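Local coordinates for protein taurocyamine kinase (Schistosoma mansoni, PDB 4WOD) that reversibly transfers a phosphate group between ATP and taurocyamine, giving N-phosphotaurocyamine and ADP, as a magnesium-dependent member of the ATP:guanido phosphotransferase family, at residues 392-395 and 396-400; 443-447 and 448-452. The protein carries 4 engineered substitutions. One frame throughout, in Å; residues are numbered along the deposited sequence.

Contact 1: residues 392-395 and 396-400; sequences PEII and KKYDG
I394 and Y398, one helical turn apart, lie side by side and point the same way from the short helix 392-398. The isoleucine offers both of its branches to one side of the tyrosine ring: CG2 of I394 is 4.0 Å from CD2 of Y398, and CD1 of I394 is 4.0 Å from CE2 of Y398. With a chi1 of -75°, the ring of Y398 swings opposite its carbonyl carbon and alongside its backbone N, where it leans back over the preceding turn. Its CB comes within 3.5 Å of I394 O. K397 adds its aliphatic chain, with CD above one ring face near the rim.

Beneath the side chains runs a complete set of i to i+4 backbone bonds. It opens with K396 N to P392 O at 2.9 Å, continues through K397 to E393 and Y398 to I394, and closes with D399 N to I395 O, also 2.9 Å. D399 is where the helical backbone angles stop, and G400 follows with positive phi.

This amphipathic helix of the second phosphagen kinase repeat's N-terminal domain, away from the active site, turns E393, K396 and K397 outward, whereas I394 and Y398 are buried against L409 of helix 409-418. Y398 OH bonds to D438 N, near the start of helix 437-448. I395 and D399 touch helix 369-376, and D399 OD1 is hydrogen-bonded to Y355 OH at the end of helix 331-355.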
ATOM      1  N   PRO A 392      21.870 -14.624 -16.973  1.00 26.47           N
ATOM      2  CA  PRO A 392      22.825 -15.063 -15.951  1.00 28.49           C
ATOM      3  C   PRO A 392      24.144 -14.296 -15.996  1.00 26.27           C
ATOM      4  O   PRO A 392      24.677 -13.920 -14.953  1.00 23.95           O
ATOM      5  CB  PRO A 392      23.038 -16.535 -16.301  1.00 27.41           C
ATOM      6  CG  PRO A 392      21.700 -16.961 -16.837  1.00 23.64           C
ATOM      7  CD  PRO A 392      21.175 -15.769 -17.597  1.00 27.74           C
ATOM      8  N   GLU A 393      24.655 -14.066 -17.200  1.00 25.27           N
ATOM      9  CA  GLU A 393      25.941 -13.404 -17.368  1.00 27.72           C
ATOM     10  C   GLU A 393      25.849 -11.905 -16.990  1.00 22.13           C
ATOM     11  O   GLU A 393      26.812 -11.314 -16.496  1.00 25.55           O
ATOM     12  CB  GLU A 393      26.453 -13.581 -18.803  1.00 27.66           C
ATOM     13  CG  GLU A 393      26.346 -15.027 -19.411  1.00 33.67           C
ATOM     14  CD  GLU A 393      24.905 -15.562 -19.657  1.00 38.49           C
ATOM     15  OE1 GLU A 393      24.044 -14.811 -20.161  1.00 35.21           O
ATOM     16  OE2 GLU A 393      24.634 -16.750 -19.357  1.00 44.58           O
ATOM     17  N   ILE A 394      24.682 -11.314 -17.207  1.00 22.82           N
ATOM     18  CA  ILE A 394      24.434  -9.933 -16.817  1.00 22.61           C
ATOM     19  C   ILE A 394      24.326  -9.842 -15.290  1.00 23.23           C
ATOM     20  O   ILE A 394      24.926  -8.973 -14.670  1.00 20.74           O
ATOM     21  CB  ILE A 394      23.154  -9.391 -17.481  1.00 21.22           C
ATOM     22  CG1 ILE A 394      23.433  -8.973 -18.935  1.00 20.80           C
ATOM     23  CG2 ILE A 394      22.545  -8.241 -16.649  1.00 20.37           C
ATOM     24  CD1 ILE A 394      24.398  -7.835 -19.078  1.00 21.48           C
ATOM     25  N   ILE A 395      23.579 -10.762 -14.683  1.00 20.53           N
ATOM     26  CA  ILE A 395      23.505 -10.818 -13.228  1.00 17.44           C
ATOM     27  C   ILE A 395      24.900 -10.972 -12.611  1.00 22.17           C
ATOM     28  O   ILE A 395      25.261 -10.257 -11.680  1.00 17.66           O
ATOM     29  CB  ILE A 395      22.579 -11.964 -12.755  1.00 16.64           C
ATOM     30  CG1 ILE A 395      21.119 -11.654 -13.121  1.00 19.37           C
ATOM     31  CG2 ILE A 395      22.712 -12.177 -11.241  1.00 16.61           C
ATOM     32  CD1 ILE A 395      20.139 -12.805 -12.842  1.00 18.99           C
ATOM     33  N   LYS A 396      25.689 -11.891 -13.155  1.00 21.51           N
ATOM     34  CA  LYS A 396      27.035 -12.149 -12.651  1.00 23.25           C
ATOM     35  C   LYS A 396      27.933 -10.926 -12.777  1.00 21.26           C
ATOM     36  O   LYS A 396      28.693 -10.604 -11.867  1.00 23.87           O
ATOM     37  CB  LYS A 396      27.653 -13.331 -13.396  1.00 24.70           C
ATOM     38  CG  LYS A 396      29.165 -13.456 -13.243  1.00 27.96           C
ATOM     39  CD  LYS A 396      29.693 -14.641 -14.056  1.00 36.13           C
ATOM     40  CE  LYS A 396      31.208 -14.723 -13.998  1.00 42.93           C
ATOM     41  NZ  LYS A 396      31.704 -14.495 -12.615  1.00 45.32           N
ATOM     42  N   LYS A 397      27.847 -10.251 -13.916  1.00 20.18           N
ATOM     43  CA  LYS A 397      28.674  -9.074 -14.175  1.00 22.50           C
ATOM     44  C   LYS A 397      28.340  -7.906 -13.243  1.00 21.38           C
ATOM     45  O   LYS A 397      29.241  -7.243 -12.747  1.00 25.14           O
ATOM     46  CB  LYS A 397      28.509  -8.630 -15.632  1.00 18.58           C
ATOM     47  CG  LYS A 397      29.429  -7.525 -16.097  1.00 23.71           C
ATOM     48  CD  LYS A 397      29.135  -7.203 -17.562  1.00 23.10           C
ATOM     49  CE  LYS A 397      29.723  -5.870 -17.966  1.00 26.62           C
ATOM     50  NZ  LYS A 397      31.191  -5.915 -18.169  1.00 29.03           N
ATOM     51  N   TYR A 398      27.046  -7.663 -13.015  1.00 19.20           N
ATOM     52  CA  TYR A 398      26.582  -6.409 -12.402  1.00 21.21           C
ATOM     53  C   TYR A 398      26.115  -6.512 -10.948  1.00 20.38           C
ATOM     54  O   TYR A 398      25.864  -5.493 -10.304  1.00 20.94           O
ATOM     55  CB  TYR A 398      25.437  -5.827 -13.242  1.00 19.26           C
ATOM     56  CG  TYR A 398      25.901  -5.179 -14.526  1.00 21.10           C
ATOM     57  CD1 TYR A 398      27.074  -4.435 -14.562  1.00 20.32           C
ATOM     58  CD2 TYR A 398      25.161  -5.304 -15.696  1.00 17.27           C
ATOM     59  CE1 TYR A 398      27.500  -3.828 -15.732  1.00 19.02           C
ATOM     60  CE2 TYR A 398      25.573  -4.698 -16.867  1.00 17.95           C
ATOM     61  CZ  TYR A 398      26.751  -3.968 -16.883  1.00 20.41           C
ATOM     62  OH  TYR A 398      27.180  -3.371 -18.051  1.00 20.06           O
ATOM     63  N   ASP A 399      25.962  -7.727 -10.437  1.00 18.53           N
ATOM     64  CA  ASP A 399      25.622  -7.908  -9.027  1.00 20.66           C
ATOM     65  C   ASP A 399      26.646  -7.195  -8.132  1.00 18.45           C
ATOM     66  O   ASP A 399      27.836  -7.438  -8.229  1.00 26.53           O
ATOM     67  CB  ASP A 399      25.569  -9.402  -8.684  1.00 24.94           C
ATOM     68  CG  ASP A 399      24.667  -9.707  -7.499  1.00 26.76           C
ATOM     69  OD1 ASP A 399      24.166  -8.769  -6.840  1.00 30.22           O
ATOM     70  OD2 ASP A 399      24.463 -10.903  -7.215  1.00 38.05           O
ATOM     71  N   GLY A 400      26.203  -6.300  -7.270  1.00 22.77           N
ATOM     72  CA  GLY A 400      27.156  -5.631  -6.406  1.00 28.32           C
ATOM     73  C   GLY A 400      27.886  -4.454  -7.038  1.00 30.57           C
ATOM     74  O   GLY A 400      28.793  -3.869  -6.433  1.00 34.22           O
TER

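Contact 2: residues 443-447 and 448-452; sequences LICDY and HGVKD
Y447 and H448, neighbours at the end of helix 437-448, form an edge-to-face aromatic pair in which the tyrosine gives the edge and the histidine the face. Y447 CD2 sits over the centre of the imidazole, 3.6 Å from H448 CE1. The ring centroids are 4.9 Å apart and the planes meet at 60°. The tyrosine can do this because its CG extends opposite the backbone N (chi1 -173°), while the imidazole turns back along the helix beside its own N.

Backbone bonds close the helix. H448 N makes an i to i+4 bond to I444 O at 2.9 Å, almost straight at 170°. G449 then takes a positive phi and the chain reverses in a Schellman motif: V450 N reaches back to C445 O at 2.9 Å, and G449 N makes a weak bond to D446 O.

Van der Waals contacts add to these. I444 CG2 packs 3.9 Å from H448 CD2, the two side chains crossing at a slant. V450 CG2 lies 3.7 Å from C445 CA. Further along the departing loop, C445 SG rests 3.8 Å from K451 CA and also approaches the carboxylate of D452.

Outside the turn, H448 NE2 is fixed by a hydrogen bond to P632 O, next to the predicted active-site C631, and Y447 touches S633. I444 packs on Y625 and L635. D446 OD2 makes a salt bridge to K388 NZ of helix 385-388 and a hydrogen bond to Y389 OH just after it, and beyond D452 the chain runs on toward strand 480-489.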
ATOM      1  N   LEU A 443      18.365  -3.760 -24.532  1.00 19.19           N
ATOM      2  CA  LEU A 443      16.972  -3.512 -24.150  1.00 18.61           C
ATOM      3  C   LEU A 443      16.371  -2.314 -24.885  1.00 19.80           C
ATOM      4  O   LEU A 443      15.212  -2.346 -25.320  1.00 21.56           O
ATOM      5  CB  LEU A 443      16.885  -3.291 -22.633  1.00 14.93           C
ATOM      6  CG  LEU A 443      15.499  -3.190 -21.973  1.00 21.03           C
ATOM      7  CD1 LEU A 443      15.549  -3.718 -20.532  1.00 17.47           C
ATOM      8  CD2 LEU A 443      14.948  -1.752 -22.015  1.00 18.60           C
ATOM      9  N   ILE A 444      17.155  -1.242 -24.967  1.00 18.05           N
ATOM     10  CA  ILE A 444      16.753  -0.001 -25.627  1.00 18.38           C
ATOM     11  C   ILE A 444      16.590  -0.242 -27.123  1.00 20.96           C
ATOM     12  O   ILE A 444      15.586   0.133 -27.721  1.00 20.65           O
ATOM     13  CB  ILE A 444      17.806   1.113 -25.359  1.00 16.81           C
ATOM     14  CG1 ILE A 444      17.675   1.635 -23.923  1.00 17.95           C
ATOM     15  CG2 ILE A 444      17.707   2.256 -26.361  1.00 17.43           C
ATOM     16  CD1 ILE A 444      18.899   2.417 -23.438  1.00 14.49           C
ATOM     17  N   CYS A 445      17.591  -0.889 -27.706  1.00 19.44           N
ATOM     18  CA  CYS A 445      17.574  -1.280 -29.107  1.00 26.14           C
ATOM     19  C   CYS A 445      16.338  -2.103 -29.467  1.00 19.35           C
ATOM     20  O   CYS A 445      15.691  -1.846 -30.483  1.00 21.19           O
ATOM     21  CB  CYS A 445      18.837  -2.064 -29.434  1.00 20.94           C
ATOM     22  SG  CYS A 445      20.297  -1.014 -29.598  1.00 28.03           S
ATOM     23  N   ASP A 446      16.028  -3.083 -28.621  1.00 21.98           N
ATOM     24  CA  ASP A 446      14.830  -3.917 -28.766  1.00 23.58           C
ATOM     25  C   ASP A 446      13.541  -3.093 -28.671  1.00 25.38           C
ATOM     26  O   ASP A 446      12.715  -3.119 -29.586  1.00 25.89           O
ATOM     27  CB  ASP A 446      14.825  -5.011 -27.695  1.00 22.87           C
ATOM     28  CG  ASP A 446      13.881  -6.171 -28.020  1.00 30.75           C
ATOM     29  OD1 ASP A 446      12.911  -5.983 -28.786  1.00 31.76           O
ATOM     30  OD2 ASP A 446      14.116  -7.279 -27.486  1.00 27.44           O
ATOM     31  N   TYR A 447      13.376  -2.359 -27.572  1.00 21.42           N
ATOM     32  CA  TYR A 447      12.156  -1.569 -27.359  1.00 22.47           C
ATOM     33  C   TYR A 447      11.896  -0.572 -28.497  1.00 23.26           C
ATOM     34  O   TYR A 447      10.788  -0.499 -29.024  1.00 20.73           O
ATOM     35  CB  TYR A 447      12.229  -0.819 -26.015  1.00 20.86           C
ATOM     36  CG  TYR A 447      10.951  -0.104 -25.611  1.00 20.79           C
ATOM     37  CD1 TYR A 447      10.056  -0.691 -24.720  1.00 20.94           C
ATOM     38  CD2 TYR A 447      10.635   1.154 -26.117  1.00 20.91           C
ATOM     39  CE1 TYR A 447       8.874  -0.049 -24.346  1.00 18.89           C
ATOM     40  CE2 TYR A 447       9.457   1.802 -25.747  1.00 19.23           C
ATOM     41  CZ  TYR A 447       8.592   1.199 -24.857  1.00 23.79           C
ATOM     42  OH  TYR A 447       7.430   1.835 -24.484  1.00 25.49           O
ATOM     43  N   HIS A 448      12.914   0.202 -28.866  1.00 19.10           N
ATOM     44  CA  HIS A 448      12.743   1.247 -29.879  1.00 20.09           C
ATOM     45  C   HIS A 448      12.977   0.788 -31.327  1.00 21.46           C
ATOM     46  O   HIS A 448      12.893   1.595 -32.252  1.00 19.43           O
ATOM     47  CB  HIS A 448      13.663   2.420 -29.550  1.00 21.32           C
ATOM     48  CG  HIS A 448      13.366   3.034 -28.221  1.00 18.43           C
ATOM     49  ND1 HIS A 448      12.354   3.950 -28.039  1.00 18.92           N
ATOM     50  CD2 HIS A 448      13.904   2.816 -26.998  1.00 20.47           C
ATOM     51  CE1 HIS A 448      12.293   4.284 -26.762  1.00 19.26           C
ATOM     52  NE2 HIS A 448      13.230   3.621 -26.110  1.00 17.22           N
ATOM     53  N   GLY A 449      13.251  -0.499 -31.521  1.00 24.70           N
ATOM     54  CA  GLY A 449      13.515  -1.035 -32.850  1.00 23.21           C
ATOM     55  C   GLY A 449      14.689  -0.387 -33.574  1.00 24.96           C
ATOM     56  O   GLY A 449      14.585  -0.016 -34.752  1.00 23.77           O
ATOM     57  N   VAL A 450      15.810  -0.247 -32.873  1.00 23.23           N
ATOM     58  CA  VAL A 450      16.990   0.395 -33.438  1.00 25.71           C
ATOM     59  C   VAL A 450      18.224  -0.461 -33.217  1.00 34.88           C
ATOM     60  O   VAL A 450      18.127  -1.641 -32.847  1.00 32.51           O
ATOM     61  CB  VAL A 450      17.236   1.794 -32.841  1.00 27.80           C
ATOM     62  CG1 VAL A 450      16.037   2.702 -33.102  1.00 25.73           C
ATOM     63  CG2 VAL A 450      17.529   1.708 -31.354  1.00 23.76           C
ATOM     64  N   LYS A 451      19.388   0.129 -33.470  1.00 31.89           N
ATOM     65  CA  LYS A 451      20.653  -0.582 -33.315  1.00 32.35           C
ATOM     66  C   LYS A 451      21.792   0.391 -33.063  1.00 35.07           C
ATOM     67  O   LYS A 451      21.671   1.594 -33.334  1.00 30.05           O
ATOM     68  CB  LYS A 451      20.958  -1.438 -34.556  1.00 35.92           C
ATOM     69  CG  LYS A 451      20.468  -0.847 -35.861  1.00 33.29           C
ATOM     70  CD  LYS A 451      19.690  -1.878 -36.657  1.00 44.83           C
ATOM     71  CE  LYS A 451      19.010  -1.242 -37.868  1.00 50.52           C
ATOM     72  NZ  LYS A 451      17.946  -0.267 -37.462  1.00 45.54           N
ATOM     73  N   ASP A 452      22.890  -0.143 -32.531  1.00 32.10           N
ATOM     74  CA  ASP A 452      24.100   0.628 -32.278  1.00 33.07           C
ATOM     75  C   ASP A 452      24.637   1.333 -33.513  1.00 33.67           C
ATOM     76  O   ASP A 452      24.943   0.697 -34.524  1.00 29.62           O
ATOM     77  CB  ASP A 452      25.194  -0.273 -31.717  1.00 28.26           C
ATOM     78  CG  ASP A 452      24.915  -0.710 -30.316  1.00 31.08           C
ATOM     79  OD1 ASP A 452      25.807  -1.359 -29.732  1.00 31.87           O
ATOM     80  OD2 ASP A 452      23.812  -0.394 -29.801  1.00 28.94           O
TER

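Contact 1 is a whole short helix with its exit, contact 2 the C-terminal end of a longer one; both lie in the second of the two approximate repeats. Their centres are 21 Å apart and their nearest atoms about 9 Å. Helix 437-448 connects them: the backbone N of D438, near its start, is hydrogen-bonded to the hydroxyl of Y398, and its far end is contact 2. Contact 1 lies away from the active site, whereas the side chain of Y447 is about 6 Å from that of C631, the predicted active-site cysteine, and about 9 Å from that of R486, predicted to bind ATP. The bound arginine sits in the first repeat, beside E222 and C268.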